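Local coordinates for protein methylmalonyl-CoA epimerase, mitochondrial (Homo sapiens, PDB 3RMU) that binds cobalt and interconverts the (R) and (S) forms of methylmalonyl-CoA in mitochondrial propionyl-CoA metabolism, at residues N7-A12 / H79-E84; V35-H40 / I109-K114; H40-V45 / E55-L60; I83-I88 / V129-A134. All blocks are in the same frame, centred on the assembly; numbering follows the deposited sequence.

From the N terminus, strand 3-12 opens contact 1, and its loop closes when 79-84 in strand 77-85 pairs beside it at the cobalt. Contact 3 is nested inside that loop, a hairpin joining 40-45 to 55-60, whose second strand also lies alongside strand 3-12. Contact 2 starts at 35-40, just before the hairpin and sharing H40 with it, but closes only at 109-114, so it encloses contact 3 and crosses contact 1, bringing together regions from the two ends of the curved sheet. Contact 4 takes over I83 and E84 where contact 1 ends, crosses contact 2, and finishes at the C terminus, where E130 completes the protein's hold on the metal.

Contact 1. Residues N7-A12 / H79-E84; sequences NHVAIA and HHICIE. With CO (cobalt (II) ion), chain E.
H8 and H80 meet at a shared cobalt, each giving NE2 to the metal, with H8 NE2 2.0 Å from the ion and H80 NE2 equally near. Their rings approach rim to rim with planes 76° apart. On both residues CG lies between the backbone N and the carbonyl carbon (chi1 57° and 65°), which raises the two imidazoles on the same face of the sheet. E130 and three waters complete six ligands.

Hydrogen bonds hold the rings from behind. H8 ND1 donates to N7 OD1 at 2.7 Å, in its own ring plane, while N7 ND2 donates to the anti lone pair of E84 OE2 at 2.8 Å. Asparagine suits this relay because one amide both accepts and donates. H80 ND1 likewise donates to H79 ND1, 3.1 Å away.

Small side chains cushion the rings: C82 CB lies over the H8 face, 3.4 Å from its centroid, and A10 CB sits likewise over H80. On the other sheet face V9 CG2 touches I81 CG2 at 4.1 Å, beside the second subunit.

The antiparallel backbone ladder contains two classic beta bulges, N7 and H8 facing C82, and H79 and H80 facing A10. With NE2 on the metal, ND1 hydrogen-bonded and a methyl or methylene against one face, each imidazole is restrained in its rotation, which is consistent with a cobalt site preorganised by its second shell.

Contact 2. Residues V35-H40 / I109-K114; sequences VPLPEH and IGAHGK
H40 and L37 reach across to the turn around A111, and the first shell is made almost entirely of carbon. L37 CD1 presses end-on against A111 CB at 3.4 Å, tighter than usual van der Waals contact. Beside it the H40 ring lies against the turn backbone: A111 CA sits over one face, 3.9 Å from the ring centroid, while I109 O comes to the ring edge, 3.2 Å from H40 CE1. The C-H at CE1, flanked by two nitrogens, is the more polarised kind of carbon edge and suits a carbonyl neighbour. Alanine's single methyl lets the ring come down close to the main chain.

The next shell sets these groups in place. H40 N donates to L37 O at 3.0 Å, folding the chain back after strand 30-37, and H40 CG points anti to its carbonyl carbon (chi1 -52°), swinging the ring toward 109-114. Opposite, G110 to G113 form a type I beta turn closed by G113 N to G110 O, also 3.0 Å; the positive phi of G113 is one that glycine adopts easily. Further out, H112 is tied by hydrogen bonds to E55 and E132 and its ring meets that of H8, and K114 NZ bonds to A134 O, so the turn is fixed to the metal-bearing sheet.

No hydrogen bond crosses between the two segments. This surface contact, with the nearest atom of the A111 side chain about 7 Å from the cobalt, therefore rests on van der Waals contact and a weakly polar approach of I109 O to the ring edge.

Contact 3. Residues H40-V45 / E55-L60; sequences HGVSVV and ELLHPL
L60 lies over V42 and S43 at the start of strand 42-48, and can be followed from CB to its tip. Its CB rests on the main chain of V42, 3.6 Å from V42 C. CG is anti to the backbone N (chi1 -174°), carrying the branch forward above S43: CD1 lies 3.8 Å from S43 OG, and CD2 touches V42 O at 3.5 Å. P36 of the adjacent strand 30-37 packs against it, so leucine here roofs the end of the ladder. Its own N bonds to G41 O at 2.9 Å, approaching from well above the carbonyl plane. G41, whose positive phi suits glycine, forms a G1 beta bulge with V42 opposite L37.

Beyond that end the strands pair regularly. S43 N donates to H58 O at 2.7 Å in a nearly straight bond, H58 N returns to S43 O, and V45 and L56 exchange another pair of backbone bonds. Beta-branched valines suit these extended positions. On one face V44 CB meets L57 CD2 at 3.9 Å; on the other V45 CG1 meets L56 CD1 at 4.1 Å, beneath helix 16-26. V44 CG2 also packs on CB of E55, a residue whose OE2 is hydrogen-bonded to H112 and whose side chain comes close to the cobalt.

This is an antiparallel beta hairpin, strands 42-48 and 53-59, forming part of the curved sheet of the vicinal oxygen chelate (VOC) fold.

Contact 4. Residues I83-I88 / V129-A134; sequences IEVDNI and VELEQA. With CO (cobalt (II) ion), chain E.
The cobalt site draws one protein ligand from this contact, E130, on a strand paired in parallel with 83-85: I83 N donates to E130 O at 2.9 Å. The E130 chain is extended, with CG anti to the backbone N (chi1 171°), and brings OE1 to 1.9 Å from the cobalt. OE2 remains 3.4 Å from the ion, so the carboxylate binds through one oxygen; the acid completes the site made with H8 and H80.

The ladder continues through E132 N to I83 O, V85 N to E132 O and A134 N to V85 O. On the face opposite E130, branched apolar side chains interlock: V85 CG1 meets L131 CD2 at 3.9 Å, their side chains at about a right angle, and I83 CB touches the same methyl. I88 CD1 touches L131 O at 3.4 Å.

Q133 bends at chi2 (72°), turning its amide toward the turn after strand 77-85, where helix 88-97 begins. Its OE1 accepts from I88 N at 3.1 Å, the donor lying above the carbonyl plane; a second approach, from NE2 to D86 O, is too short to trust. N87 is the N-cap of helix 88-97, its OD1 bonded to A90 N. On the metal-facing side, E132 is held by H112.

Parallel pairing of strand 77-85 with 129-133 repeats that of 3-12 with 53-59, the first-with-last strand pairing of the repeated beta-alpha-beta-beta-beta module in VOC proteins.

Contact 1. Residues N7-A12 / H79-E84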
loop_
_atom_site.group_PDB
_atom_site.type_symbol
_atom_site.label_atom_id
_atom_site.label_comp_id
_atom_site.label_asym_id
_atom_site.label_seq_id
_atom_site.Cartn_x
_atom_site.Cartn_y
_atom_site.Cartn_z
ATOM N N ASN A 7 8.237 0.641 6.056
ATOM C CA ASN A 7 9.405 0.187 5.322
ATOM C C ASN A 7 9.096 0.005 3.817
ATOM O O ASN A 7 9.809 0.509 2.984
ATOM C CB ASN A 7 9.941 -1.079 5.974
ATOM C CG ASN A 7 11.151 -1.610 5.293
ATOM O OD1 ASN A 7 11.080 -2.207 4.216
ATOM N ND2 ASN A 7 12.302 -1.399 5.925
ATOM N N HIS A 8 8.015 -0.677 3.467
ATOM C CA HIS A 8 7.636 -0.816 2.066
ATOM C C HIS A 8 6.163 -1.100 1.900
ATOM O O HIS A 8 5.501 -1.556 2.857
ATOM C CB HIS A 8 8.465 -1.924 1.339
ATOM C CG HIS A 8 8.409 -3.311 1.940
ATOM N ND1 HIS A 8 9.337 -3.761 2.848
ATOM C CD2 HIS A 8 7.648 -4.403 1.617
ATOM C CE1 HIS A 8 9.093 -5.035 3.135
ATOM N NE2 HIS A 8 8.056 -5.443 2.413
ATOM N N VAL A 9 5.672 -0.807 0.699
ATOM C CA VAL A 9 4.393 -1.317 0.228
ATOM C C VAL A 9 4.785 -2.320 -0.819
ATOM O O VAL A 9 5.577 -1.989 -1.694
ATOM C CB VAL A 9 3.487 -0.230 -0.352
ATOM C CG1 VAL A 9 2.246 -0.867 -0.980
ATOM C CG2 VAL A 9 3.056 0.676 0.721
ATOM N N ALA A 10 4.276 -3.549 -0.739
ATOM C CA ALA A 10 4.637 -4.623 -1.694
ATOM C C ALA A 10 3.498 -4.745 -2.718
ATOM O O ALA A 10 2.341 -4.847 -2.338
ATOM C CB ALA A 10 4.738 -6.006 -1.008
ATOM N N ILE A 11 3.866 -4.731 -3.985
ATOM C CA ILE A 11 2.915 -4.898 -5.110
ATOM C C ILE A 11 3.319 -6.126 -5.889
ATOM O O ILE A 11 4.469 -6.221 -6.322
ATOM C CB ILE A 11 2.941 -3.667 -6.098
ATOM C CG1 ILE A 11 2.830 -2.324 -5.384
ATOM C CG2 ILE A 11 1.859 -3.843 -7.221
ATOM C CD1 ILE A 11 1.675 -2.114 -4.520
ATOM N N ALA A 12 2.387 -7.083 -6.062
ATOM C CA ALA A 12 2.591 -8.218 -6.915
ATOM C C ALA A 12 2.257 -7.826 -8.353
ATOM O O ALA A 12 1.244 -7.173 -8.616
ATOM C CB ALA A 12 1.713 -9.379 -6.463
ATOM N N HIS A 79 -0.079 -6.242 -2.266
ATOM C CA HIS A 79 0.004 -7.536 -1.600
ATOM C C HIS A 79 0.175 -7.361 -0.075
ATOM O O HIS A 79 -0.494 -8.047 0.690
ATOM C CB HIS A 79 1.134 -8.379 -2.182
ATOM C CG HIS A 79 1.210 -9.742 -1.590
ATOM N ND1 HIS A 79 2.080 -10.075 -0.580
ATOM C CD2 HIS A 79 0.511 -10.871 -1.874
ATOM C CE1 HIS A 79 1.886 -11.332 -0.229
ATOM N NE2 HIS A 79 0.944 -11.839 -1.006
ATOM N N HIS A 80 1.086 -6.495 0.390
ATOM C CA HIS A 80 1.230 -6.277 1.846
ATOM C C HIS A 80 1.825 -4.908 2.135
ATOM O O HIS A 80 2.367 -4.274 1.238
ATOM C CB HIS A 80 2.037 -7.392 2.574
ATOM C CG HIS A 80 3.493 -7.528 2.200
ATOM N ND1 HIS A 80 3.925 -8.380 1.207
ATOM C CD2 HIS A 80 4.624 -6.988 2.745
ATOM C CE1 HIS A 80 5.246 -8.339 1.138
ATOM N NE2 HIS A 80 5.703 -7.509 2.059
ATOM N N ILE A 81 1.743 -4.484 3.386
ATOM C CA ILE A 81 2.530 -3.336 3.865
ATOM C C ILE A 81 3.502 -3.843 4.907
ATOM O O ILE A 81 3.197 -4.783 5.654
ATOM C CB ILE A 81 1.627 -2.243 4.423
ATOM C CG1 ILE A 81 0.688 -2.774 5.534
ATOM C CG2 ILE A 81 0.771 -1.629 3.273
ATOM C CD1 ILE A 81 -0.108 -1.657 6.273
ATOM N N CYS A 82 4.673 -3.229 4.994
ATOM C CA CYS A 82 5.624 -3.648 5.960
ATOM C C CYS A 82 5.940 -2.491 6.883
ATOM O O CYS A 82 6.380 -1.434 6.434
ATOM C CB CYS A 82 6.897 -4.173 5.316
ATOM S SG CYS A 82 8.204 -4.531 6.507
ATOM N N ILE A 83 5.682 -2.701 8.166
ATOM C CA ILE A 83 5.940 -1.686 9.184
ATOM C C ILE A 83 7.051 -2.141 10.146
ATOM O O ILE A 83 7.111 -3.302 10.597
ATOM C CB ILE A 83 4.634 -1.313 9.964
ATOM C CG1 ILE A 83 3.483 -0.987 9.016
ATOM C CG2 ILE A 83 4.863 -0.113 10.951
ATOM C CD1 ILE A 83 2.155 -0.714 9.738
ATOM N N GLU A 84 7.939 -1.215 10.478
ATOM C CA GLU A 84 9.039 -1.532 11.361
ATOM C C GLU A 84 8.615 -1.555 12.818
ATOM O O GLU A 84 7.693 -0.854 13.232
ATOM C CB GLU A 84 10.202 -0.565 11.155
ATOM C CG GLU A 84 10.777 -0.729 9.758
ATOM C CD GLU A 84 11.922 0.184 9.458
ATOM O OE1 GLU A 84 12.380 0.908 10.365
ATOM O OE2 GLU A 84 12.362 0.182 8.294
HETATM CO CO CO E . 7.625 -7.403 2.406
HETATM O O HOH W 1 8.283 -9.625 2.222
HETATM O O HOH W 2 9.895 -8.047 2.289
HETATM O O HOH W 3 8.098 -7.531 0.124
#

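Contact 2. Residues V35-H40 / I109-K114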
loop_
_atom_site.group_PDB
_atom_site.type_symbol
_atom_site.label_atom_id
_atom_site.label_comp_id
_atom_site.label_asym_id
_atom_site.label_seq_id
_atom_site.Cartn_x
_atom_site.Cartn_y
_atom_site.Cartn_z
ATOM N N VAL A 35 16.147 -8.019 -8.678
ATOM C CA VAL A 35 16.989 -8.857 -7.810
ATOM C C VAL A 35 16.273 -10.187 -7.542
ATOM O O VAL A 35 15.220 -10.169 -6.924
ATOM C CB VAL A 35 17.183 -8.154 -6.429
ATOM C CG1 VAL A 35 18.051 -8.999 -5.530
ATOM C CG2 VAL A 35 17.818 -6.777 -6.622
ATOM N N PRO A 36 16.836 -11.338 -7.979
ATOM C CA PRO A 36 16.176 -12.561 -7.541
ATOM C C PRO A 36 16.450 -12.875 -6.069
ATOM O O PRO A 36 17.602 -12.836 -5.633
ATOM C CB PRO A 36 16.811 -13.640 -8.402
ATOM C CG PRO A 36 18.186 -13.112 -8.685
ATOM C CD PRO A 36 18.052 -11.616 -8.754
ATOM N N LEU A 37 15.408 -13.294 -5.369
ATOM C CA LEU A 37 15.503 -13.745 -3.969
ATOM C C LEU A 37 14.984 -15.178 -3.881
ATOM O O LEU A 37 13.837 -15.390 -3.461
ATOM C CB LEU A 37 14.682 -12.825 -3.075
ATOM C CG LEU A 37 15.102 -11.361 -3.075
ATOM C CD1 LEU A 37 14.117 -10.483 -2.264
ATOM C CD2 LEU A 37 16.515 -11.227 -2.562
ATOM N N PRO A 38 15.816 -16.153 -4.281
ATOM C CA PRO A 38 15.335 -17.530 -4.395
ATOM C C PRO A 38 14.827 -18.107 -3.080
ATOM O O PRO A 38 13.875 -18.890 -3.093
ATOM C CB PRO A 38 16.568 -18.298 -4.874
ATOM C CG PRO A 38 17.441 -17.308 -5.464
ATOM C CD PRO A 38 17.222 -16.055 -4.724
ATOM N N GLU A 39 15.477 -17.754 -1.963
ATOM C CA GLU A 39 15.055 -18.231 -0.638
ATOM C C GLU A 39 13.610 -17.828 -0.316
ATOM O O GLU A 39 12.936 -18.515 0.473
ATOM C CB GLU A 39 15.951 -17.645 0.457
ATOM C CG GLU A 39 17.370 -18.177 0.481
ATOM C CD GLU A 39 18.085 -17.831 1.785
ATOM O OE1 GLU A 39 17.848 -18.511 2.808
ATOM O OE2 GLU A 39 18.862 -16.857 1.791
ATOM N N HIS A 40 13.165 -16.711 -0.883
ATOM C CA HIS A 40 11.828 -16.152 -0.598
ATOM C C HIS A 40 10.839 -16.379 -1.723
ATOM O O HIS A 40 9.669 -15.960 -1.643
ATOM C CB HIS A 40 11.993 -14.683 -0.241
ATOM C CG HIS A 40 12.999 -14.489 0.842
ATOM N ND1 HIS A 40 12.687 -14.659 2.172
ATOM C CD2 HIS A 40 14.333 -14.262 0.793
ATOM C CE1 HIS A 40 13.779 -14.504 2.900
ATOM N NE2 HIS A 40 14.792 -14.263 2.088
ATOM N N ILE A 109 13.313 -15.171 8.875
ATOM C CA ILE A 109 14.171 -14.122 8.351
ATOM C C ILE A 109 13.596 -13.740 6.983
ATOM O O ILE A 109 13.433 -14.610 6.127
ATOM C CB ILE A 109 15.623 -14.564 8.207
ATOM C CG1 ILE A 109 16.168 -15.063 9.548
ATOM C CG2 ILE A 109 16.474 -13.404 7.725
ATOM C CD1 ILE A 109 16.163 -14.018 10.638
ATOM N N GLY A 110 13.242 -12.462 6.813
ATOM C CA GLY A 110 12.739 -11.937 5.521
ATOM C C GLY A 110 13.840 -11.525 4.547
ATOM O O GLY A 110 15.034 -11.705 4.824
ATOM N N ALA A 111 13.453 -10.939 3.403
ATOM C CA ALA A 111 14.425 -10.687 2.306
ATOM C C ALA A 111 15.499 -9.666 2.668
ATOM O O ALA A 111 16.574 -9.634 2.040
ATOM C CB ALA A 111 13.733 -10.260 1.060
ATOM N N HIS A 112 15.226 -8.849 3.691
ATOM C CA HIS A 112 16.181 -7.828 4.110
ATOM C C HIS A 112 17.213 -8.380 5.096
ATOM O O HIS A 112 18.101 -7.655 5.563
ATOM C CB HIS A 112 15.447 -6.630 4.715
ATOM C CG HIS A 112 14.340 -6.088 3.852
ATOM N ND1 HIS A 112 13.250 -5.431 4.379
ATOM C CD2 HIS A 112 14.145 -6.123 2.511
ATOM C CE1 HIS A 112 12.441 -5.067 3.401
ATOM N NE2 HIS A 112 12.952 -5.484 2.258
ATOM N N GLY A 113 17.108 -9.669 5.396
ATOM C CA GLY A 113 18.021 -10.316 6.341
ATOM C C GLY A 113 17.624 -10.063 7.785
ATOM O O GLY A 113 18.411 -10.348 8.687
ATOM N N LYS A 114 16.403 -9.543 8.006
ATOM C CA LYS A 114 15.908 -9.190 9.358
ATOM C C LYS A 114 14.741 -10.094 9.754
ATOM O O LYS A 114 14.031 -10.581 8.885
ATOM C CB LYS A 114 15.427 -7.744 9.369
ATOM C CG LYS A 114 16.533 -6.706 9.201
ATOM C CD LYS A 114 17.117 -6.331 10.548
ATOM C CE LYS A 114 18.214 -5.291 10.415
ATOM N NZ LYS A 114 17.747 -4.116 9.621
#

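Contact 3. Residues H40-V45 / E55-L60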
loop_
_atom_site.group_PDB
_atom_site.type_symbol
_atom_site.label_atom_id
_atom_site.label_comp_id
_atom_site.label_asym_id
_atom_site.label_seq_id
_atom_site.Cartn_x
_atom_site.Cartn_y
_atom_site.Cartn_z
ATOM N N HIS A 40 13.165 -16.711 -0.883
ATOM C CA HIS A 40 11.828 -16.152 -0.598
ATOM C C HIS A 40 10.839 -16.379 -1.723
ATOM O O HIS A 40 9.669 -15.960 -1.643
ATOM C CB HIS A 40 11.993 -14.683 -0.241
ATOM C CG HIS A 40 12.999 -14.489 0.842
ATOM N ND1 HIS A 40 12.687 -14.659 2.172
ATOM C CD2 HIS A 40 14.333 -14.262 0.793
ATOM C CE1 HIS A 40 13.779 -14.504 2.900
ATOM N NE2 HIS A 40 14.792 -14.263 2.088
ATOM N N GLY A 41 11.316 -17.040 -2.781
ATOM C CA GLY A 41 10.466 -17.412 -3.917
ATOM C C GLY A 41 9.916 -16.260 -4.725
ATOM O O GLY A 41 8.862 -16.386 -5.354
ATOM N N VAL A 42 10.615 -15.113 -4.724
ATOM C CA VAL A 42 10.202 -13.995 -5.539
ATOM C C VAL A 42 11.419 -13.314 -6.130
ATOM O O VAL A 42 12.555 -13.543 -5.675
ATOM C CB VAL A 42 9.405 -12.947 -4.742
ATOM C CG1 VAL A 42 8.090 -13.537 -4.186
ATOM C CG2 VAL A 42 10.268 -12.372 -3.632
ATOM N N SER A 43 11.164 -12.535 -7.157
ATOM C CA SER A 43 12.092 -11.497 -7.668
ATOM C C SER A 43 11.545 -10.125 -7.275
ATOM O O SER A 43 10.348 -9.914 -7.255
ATOM C CB SER A 43 12.236 -11.592 -9.200
ATOM O OG SER A 43 12.943 -12.784 -9.596
ATOM N N VAL A 44 12.421 -9.170 -6.951
ATOM C CA VAL A 44 11.950 -7.853 -6.483
ATOM C C VAL A 44 12.579 -6.709 -7.276
ATOM O O VAL A 44 13.786 -6.761 -7.603
ATOM C CB VAL A 44 12.249 -7.642 -4.967
ATOM C CG1 VAL A 44 13.736 -7.849 -4.670
ATOM C CG2 VAL A 44 11.736 -6.224 -4.469
ATOM N N VAL A 45 11.793 -5.676 -7.568
ATOM C CA VAL A 45 12.383 -4.378 -7.935
ATOM C C VAL A 45 11.935 -3.390 -6.848
ATOM O O VAL A 45 10.774 -3.358 -6.426
ATOM C CB VAL A 45 11.960 -3.897 -9.365
ATOM C CG1 VAL A 45 12.075 -2.368 -9.552
ATOM C CG2 VAL A 45 12.700 -4.638 -10.507
ATOM N N GLU A 55 7.990 -2.323 -3.210
ATOM C CA GLU A 55 8.707 -3.541 -3.617
ATOM C C GLU A 55 7.785 -4.170 -4.627
ATOM O O GLU A 55 6.678 -4.610 -4.282
ATOM C CB GLU A 55 8.973 -4.493 -2.472
ATOM C CG GLU A 55 9.952 -3.869 -1.415
ATOM C CD GLU A 55 10.535 -4.860 -0.415
ATOM O OE1 GLU A 55 10.228 -6.075 -0.509
ATOM O OE2 GLU A 55 11.319 -4.378 0.458
ATOM N N LEU A 56 8.214 -4.164 -5.891
ATOM C CA LEU A 56 7.471 -4.847 -6.945
ATOM C C LEU A 56 7.934 -6.312 -6.991
ATOM O O LEU A 56 9.124 -6.603 -7.123
ATOM C CB LEU A 56 7.716 -4.161 -8.307
ATOM C CG LEU A 56 7.531 -2.648 -8.430
ATOM C CD1 LEU A 56 7.965 -2.148 -9.831
ATOM C CD2 LEU A 56 6.095 -2.278 -8.145
ATOM N N LEU A 57 6.989 -7.252 -6.939
ATOM C CA LEU A 57 7.321 -8.646 -6.674
ATOM C C LEU A 57 6.749 -9.491 -7.783
ATOM O O LEU A 57 5.628 -9.238 -8.206
ATOM C CB LEU A 57 6.671 -9.111 -5.368
ATOM C CG LEU A 57 7.139 -8.392 -4.091
ATOM C CD1 LEU A 57 6.367 -8.949 -2.867
ATOM C CD2 LEU A 57 8.633 -8.554 -3.930
ATOM N N HIS A 58 7.530 -10.476 -8.214
ATOM C CA HIS A 58 7.064 -11.494 -9.166
ATOM C C HIS A 58 7.576 -12.868 -8.738
ATOM O O HIS A 58 8.699 -12.975 -8.246
ATOM C CB HIS A 58 7.535 -11.157 -10.583
ATOM C CG HIS A 58 6.948 -12.049 -11.625
ATOM N ND1 HIS A 58 5.663 -11.889 -12.099
ATOM C CD2 HIS A 58 7.451 -13.136 -12.249
ATOM C CE1 HIS A 58 5.409 -12.832 -12.989
ATOM N NE2 HIS A 58 6.482 -13.595 -13.106
ATOM N N PRO A 59 6.753 -13.927 -8.893
ATOM C CA PRO A 59 7.164 -15.270 -8.509
ATOM C C PRO A 59 8.491 -15.706 -9.094
ATOM O O PRO A 59 8.805 -15.411 -10.265
ATOM C CB PRO A 59 6.049 -16.170 -9.078
ATOM C CG PRO A 59 4.858 -15.275 -9.120
ATOM C CD PRO A 59 5.394 -13.927 -9.465
ATOM N N LEU A 60 9.227 -16.440 -8.276
ATOM C CA LEU A 60 10.464 -17.087 -8.691
ATOM C C LEU A 60 10.324 -18.538 -8.247
ATOM O O LEU A 60 10.398 -18.852 -7.046
ATOM C CB LEU A 60 11.662 -16.375 -8.069
ATOM C CG LEU A 60 13.066 -16.805 -8.470
ATOM C CD1 LEU A 60 13.324 -16.534 -9.926
ATOM C CD2 LEU A 60 14.063 -16.044 -7.593
#

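Contact 4. Residues I83-I88 / V129-A134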
loop_
_atom_site.group_PDB
_atom_site.type_symbol
_atom_site.label_atom_id
_atom_site.label_comp_id
_atom_site.label_asym_id
_atom_site.label_seq_id
_atom_site.Cartn_x
_atom_site.Cartn_y
_atom_site.Cartn_z
ATOM N N ILE A 83 5.682 -2.701 8.166
ATOM C CA ILE A 83 5.940 -1.686 9.184
ATOM C C ILE A 83 7.051 -2.141 10.146
ATOM O O ILE A 83 7.111 -3.302 10.597
ATOM C CB ILE A 83 4.634 -1.313 9.964
ATOM C CG1 ILE A 83 3.483 -0.987 9.016
ATOM C CG2 ILE A 83 4.863 -0.113 10.951
ATOM C CD1 ILE A 83 2.155 -0.714 9.738
ATOM N N GLU A 84 7.939 -1.215 10.478
ATOM C CA GLU A 84 9.039 -1.532 11.361
ATOM C C GLU A 84 8.615 -1.555 12.818
ATOM O O GLU A 84 7.693 -0.854 13.232
ATOM C CB GLU A 84 10.202 -0.565 11.155
ATOM C CG GLU A 84 10.777 -0.729 9.758
ATOM C CD GLU A 84 11.922 0.184 9.458
ATOM O OE1 GLU A 84 12.380 0.908 10.365
ATOM O OE2 GLU A 84 12.362 0.182 8.294
ATOM N N VAL A 85 9.294 -2.381 13.594
ATOM C CA VAL A 85 9.091 -2.412 15.028
ATOM C C VAL A 85 10.463 -2.446 15.680
ATOM O O VAL A 85 11.429 -2.899 15.071
ATOM C CB VAL A 85 8.240 -3.635 15.506
ATOM C CG1 VAL A 85 6.822 -3.585 14.923
ATOM C CG2 VAL A 85 8.933 -4.967 15.175
ATOM N N ASP A 86 10.582 -1.964 16.909
ATOM C CA ASP A 86 11.934 -1.946 17.492
ATOM C C ASP A 86 12.397 -3.312 18.008
ATOM O O ASP A 86 13.587 -3.560 18.071
ATOM C CB ASP A 86 12.136 -0.835 18.545
ATOM C CG ASP A 86 11.216 -0.969 19.716
ATOM O OD1 ASP A 86 10.349 -1.871 19.683
ATOM O OD2 ASP A 86 11.334 -0.169 20.674
ATOM N N ASN A 87 11.473 -4.192 18.371
ATOM C CA ASN A 87 11.842 -5.506 18.881
ATOM C C ASN A 87 10.814 -6.517 18.450
ATOM O O ASN A 87 9.749 -6.599 19.037
ATOM C CB ASN A 87 11.976 -5.483 20.400
ATOM C CG ASN A 87 12.548 -6.778 20.971
ATOM O OD1 ASN A 87 12.262 -7.882 20.492
ATOM N ND2 ASN A 87 13.323 -6.646 22.028
ATOM N N ILE A 88 11.177 -7.313 17.452
ATOM C CA ILE A 88 10.285 -8.306 16.878
ATOM C C ILE A 88 9.811 -9.379 17.908
ATOM O O ILE A 88 8.655 -9.814 17.892
ATOM C CB ILE A 88 10.951 -8.936 15.647
ATOM C CG1 ILE A 88 9.926 -9.664 14.772
ATOM C CG2 ILE A 88 12.102 -9.832 16.018
ATOM C CD1 ILE A 88 9.175 -8.733 13.946
ATOM N N VAL A 129 -0.245 -7.456 6.886
ATOM C CA VAL A 129 0.766 -6.608 7.498
ATOM C C VAL A 129 1.988 -7.436 7.886
ATOM O O VAL A 129 1.875 -8.439 8.585
ATOM C CB VAL A 129 0.243 -5.859 8.712
ATOM C CG1 VAL A 129 1.381 -5.038 9.360
ATOM C CG2 VAL A 129 -0.983 -4.957 8.346
ATOM N N GLU A 130 3.155 -7.007 7.400
ATOM C CA GLU A 130 4.457 -7.630 7.756
ATOM C C GLU A 130 5.068 -6.674 8.766
ATOM O O GLU A 130 5.037 -5.458 8.570
ATOM C CB GLU A 130 5.304 -7.679 6.485
ATOM C CG GLU A 130 6.758 -8.088 6.625
ATOM C CD GLU A 130 7.531 -8.100 5.291
ATOM O OE1 GLU A 130 7.174 -7.492 4.206
ATOM O OE2 GLU A 130 8.571 -8.817 5.345
ATOM N N LEU A 131 5.516 -7.198 9.884
ATOM C CA LEU A 131 6.249 -6.426 10.896
ATOM C C LEU A 131 7.699 -6.865 10.845
ATOM O O LEU A 131 7.999 -8.055 10.824
ATOM C CB LEU A 131 5.705 -6.648 12.299
ATOM C CG LEU A 131 4.259 -6.169 12.538
ATOM C CD1 LEU A 131 3.790 -6.520 13.954
ATOM C CD2 LEU A 131 4.153 -4.656 12.256
ATOM N N GLU A 132 8.599 -5.888 10.834
ATOM C CA GLU A 132 10.008 -6.183 10.629
ATOM C C GLU A 132 10.832 -5.434 11.615
ATOM O O GLU A 132 10.602 -4.264 11.894
ATOM C CB GLU A 132 10.427 -5.850 9.178
ATOM C CG GLU A 132 11.933 -6.047 8.932
ATOM C CD GLU A 132 12.345 -5.882 7.466
ATOM O OE1 GLU A 132 12.306 -6.861 6.688
ATOM O OE2 GLU A 132 12.719 -4.770 7.088
ATOM N N GLN A 133 11.806 -6.131 12.168
ATOM C CA GLN A 133 12.692 -5.568 13.139
ATOM C C GLN A 133 13.415 -4.347 12.568
ATOM O O GLN A 133 14.057 -4.457 11.527
ATOM C CB GLN A 133 13.707 -6.663 13.521
ATOM C CG GLN A 133 14.803 -6.212 14.419
ATOM C CD GLN A 133 14.331 -5.960 15.806
ATOM O OE1 GLN A 133 14.127 -6.896 16.588
ATOM N NE2 GLN A 133 14.181 -4.693 16.147
ATOM N N ALA A 134 13.336 -3.211 13.267
ATOM C CA ALA A 134 14.069 -1.997 12.870
ATOM C C ALA A 134 15.576 -2.234 12.897
ATOM O O ALA A 134 16.184 -2.570 11.881
ATOM C CB ALA A 134 13.710 -0.817 13.784
ATOM O OXT ALA A 134 16.235 -2.097 13.938
HETATM CO CO CO E . 7.625 -7.403 2.406
HETATM O O HOH W 1 8.283 -9.625 2.222
HETATM O O HOH W 2 9.895 -8.047 2.289
HETATM O O HOH W 3 8.098 -7.531 0.124
#